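Local coordinates for protein sarcosine oxidase (Pyrococcus horikoshii, PDB 1Y56) that probably oxidises L-proline as the flavin-bearing beta subunit of an L-proline dehydrogenase complex that holds both FAD and FMN, at residues D57-R62 against E362-Y367. Sequence-based numbering, arbitrary orientation.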
loop_
_atom_site.group_PDB
_atom_site.type_symbol
_atom_site.label_atom_id
_atom_site.label_comp_id
_atom_site.label_asym_id
_atom_site.label_seq_id
_atom_site.Cartn_x
_atom_site.Cartn_y
_atom_site.Cartn_z
ATOM N N ASP B 57 -29.869 -44.983 37.352
ATOM C CA ASP B 57 -31.300 -44.804 37.433
ATOM C C ASP B 57 -31.930 -45.679 36.375
ATOM O O ASP B 57 -31.298 -46.039 35.383
ATOM C CB ASP B 57 -31.656 -43.349 37.191
ATOM C CG ASP B 57 -31.082 -42.829 35.898
ATOM O OD1 ASP B 57 -31.848 -42.819 34.893
ATOM O OD2 ASP B 57 -29.869 -42.467 35.882
ATOM N N GLU B 58 -33.184 -46.021 36.597
ATOM C CA GLU B 58 -33.842 -47.021 35.795
ATOM C C GLU B 58 -33.875 -46.660 34.318
ATOM O O GLU B 58 -33.441 -47.447 33.493
ATOM C CB GLU B 58 -35.235 -47.268 36.349
ATOM C CG GLU B 58 -36.199 -47.866 35.373
ATOM C CD GLU B 58 -37.489 -48.239 36.037
ATOM O OE1 GLU B 58 -37.643 -47.900 37.234
ATOM O OE2 GLU B 58 -38.332 -48.890 35.375
ATOM N N ALA B 59 -34.361 -45.468 33.989
ATOM C CA ALA B 59 -34.577 -45.094 32.597
ATOM C C ALA B 59 -33.304 -45.228 31.767
ATOM O O ALA B 59 -33.300 -45.902 30.734
ATOM C CB ALA B 59 -35.153 -43.676 32.492
ATOM N N ASN B 60 -32.226 -44.604 32.236
ATOM C CA ASN B 60 -30.950 -44.624 31.519
ATOM C C ASN B 60 -30.413 -46.041 31.335
ATOM O O ASN B 60 -29.827 -46.365 30.302
ATOM C CB ASN B 60 -29.901 -43.768 32.238
ATOM C CG ASN B 60 -30.120 -42.276 32.056
ATOM O OD1 ASN B 60 -30.355 -41.789 30.953
ATOM N ND2 ASN B 60 -30.023 -41.540 33.149
ATOM N N VAL B 61 -30.613 -46.874 32.348
ATOM C CA VAL B 61 -30.137 -48.243 32.315
ATOM C C VAL B 61 -30.929 -49.057 31.297
ATOM O O VAL B 61 -30.341 -49.851 30.545
ATOM C CB VAL B 61 -30.176 -48.883 33.711
ATOM C CG1 VAL B 61 -30.107 -50.402 33.629
ATOM C CG2 VAL B 61 -29.045 -48.327 34.578
ATOM N N ARG B 62 -32.245 -48.847 31.252
ATOM C CA ARG B 62 -33.093 -49.541 30.280
ATOM C C ARG B 62 -32.776 -49.074 28.862
ATOM O O ARG B 62 -32.610 -49.893 27.958
ATOM C CB ARG B 62 -34.589 -49.361 30.576
ATOM C CG ARG B 62 -34.987 -49.430 32.044
ATOM C CD ARG B 62 -36.172 -50.349 32.277
ATOM N NE ARG B 62 -37.158 -50.292 31.203
ATOM C CZ ARG B 62 -38.326 -49.662 31.284
ATOM N NH1 ARG B 62 -38.670 -49.020 32.396
ATOM N NH2 ARG B 62 -39.151 -49.664 30.243
ATOM N N GLU B 362 -40.056 -40.455 28.890
ATOM C CA GLU B 362 -40.518 -39.319 29.703
ATOM C C GLU B 362 -39.506 -38.826 30.755
ATOM O O GLU B 362 -39.608 -37.698 31.230
ATOM C CB GLU B 362 -41.923 -39.553 30.300
ATOM C CG GLU B 362 -42.065 -40.758 31.238
ATOM C CD GLU B 362 -42.063 -42.112 30.504
ATOM O OE1 GLU B 362 -41.781 -43.135 31.179
ATOM O OE2 GLU B 362 -42.332 -42.157 29.269
ATOM N N TRP B 363 -38.517 -39.651 31.079
ATOM C CA TRP B 363 -37.402 -39.232 31.946
ATOM C C TRP B 363 -36.687 -38.014 31.367
ATOM O O TRP B 363 -36.203 -37.157 32.109
ATOM C CB TRP B 363 -36.413 -40.385 32.118
ATOM C CG TRP B 363 -35.317 -40.147 33.114
ATOM C CD1 TRP B 363 -34.003 -39.881 32.838
ATOM C CD2 TRP B 363 -35.422 -40.184 34.548
ATOM N NE1 TRP B 363 -33.287 -39.745 34.009
ATOM C CE2 TRP B 363 -34.132 -39.923 35.070
ATOM C CE3 TRP B 363 -36.478 -40.407 35.442
ATOM C CZ2 TRP B 363 -33.876 -39.872 36.445
ATOM C CZ3 TRP B 363 -36.219 -40.358 36.807
ATOM C CH2 TRP B 363 -34.932 -40.088 37.294
ATOM N N TYR B 364 -36.647 -37.951 30.033
ATOM C CA TYR B 364 -35.950 -36.904 29.279
ATOM C C TYR B 364 -36.901 -35.791 28.847
ATOM O O TYR B 364 -36.676 -35.130 27.830
ATOM C CB TYR B 364 -35.231 -37.508 28.058
ATOM C CG TYR B 364 -34.463 -38.772 28.385
ATOM C CD1 TYR B 364 -34.913 -40.024 27.954
ATOM C CD2 TYR B 364 -33.305 -38.722 29.158
ATOM C CE1 TYR B 364 -34.207 -41.190 28.272
ATOM C CE2 TYR B 364 -32.598 -39.879 29.485
ATOM C CZ TYR B 364 -33.050 -41.103 29.041
ATOM O OH TYR B 364 -32.335 -42.230 29.381
ATOM N N ASP B 365 -37.958 -35.586 29.635
ATOM C CA ASP B 365 -38.981 -34.582 29.359
ATOM C C ASP B 365 -38.384 -33.180 29.198
ATOM O O ASP B 365 -37.770 -32.642 30.129
ATOM C CB ASP B 365 -40.040 -34.589 30.467
ATOM C CG ASP B 365 -41.274 -33.757 30.127
ATOM O OD1 ASP B 365 -42.180 -33.706 30.977
ATOM O OD2 ASP B 365 -41.364 -33.156 29.033
ATOM N N PRO B 366 -38.547 -32.599 27.996
ATOM C CA PRO B 366 -38.208 -31.217 27.675
ATOM C C PRO B 366 -38.789 -30.211 28.659
ATOM O O PRO B 366 -38.197 -29.158 28.885
ATOM C CB PRO B 366 -38.868 -31.016 26.318
ATOM C CG PRO B 366 -38.841 -32.351 25.699
ATOM C CD PRO B 366 -39.062 -33.318 26.817
ATOM N N TYR B 367 -39.940 -30.534 29.234
ATOM C CA TYR B 367 -40.610 -29.614 30.141
ATOM C C TYR B 367 -40.130 -29.689 31.593
ATOM O O TYR B 367 -40.517 -28.861 32.425
ATOM C CB TYR B 367 -42.128 -29.796 30.056
ATOM C CG TYR B 367 -42.685 -29.431 28.702
ATOM C CD1 TYR B 367 -42.903 -28.094 28.345
ATOM C CD2 TYR B 367 -42.989 -30.417 27.774
ATOM C CE1 TYR B 367 -43.417 -27.755 27.093
ATOM C CE2 TYR B 367 -43.506 -30.089 26.526
ATOM C CZ TYR B 367 -43.717 -28.760 26.187
ATOM O OH TYR B 367 -44.221 -28.457 24.934
#
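Tyr364 and Trp363 pack against the N-capped first turn of helix 58-78, where Asp57 is the N-cap residue. The contact joins this helix of the FAD-dependent oxidoreductase fold to the loop that follows helix 337-354. The tight part is buried and centres on Asn60 and Ala59. Tyr364 OH donates to Asn60 OD1 at 2.6 Å. The hydroxyl comes from above the amide plane, 43° out of it, while OD1 lies at the edge of the phenol ring. Asn60 ND2 donates to Asp57 OD2 at 2.9 Å, nearly in the amide plane, and also bonds Asn315 OD1. These bonds fix the rotation of the amide. Met340 and Met347 of helix 337-354 touch the Tyr364 side chain. The Asn60 side chain is about 11 Å from the bound FAD, too far to touch it. Ala59 CB packs 3.5 Å from Trp363 CB and makes an off-centre CH-pi contact with the five-membered ring of Trp363.

The outer end is looser, where partly exposed Asp57 meets the indole. Trp363 CG is anti to the backbone N (chi1 -173°), which carries the indole past Ala59 toward Asp57. Arg375 adds a cation-pi contact to the indole. The Asp57 carboxylate lies nearly parallel to the indole, 15° apart. Asp57 OD1 lies obliquely above the indole plane, offset toward the rim. It accepts the capping bond from Asn60 N at 3.2 Å.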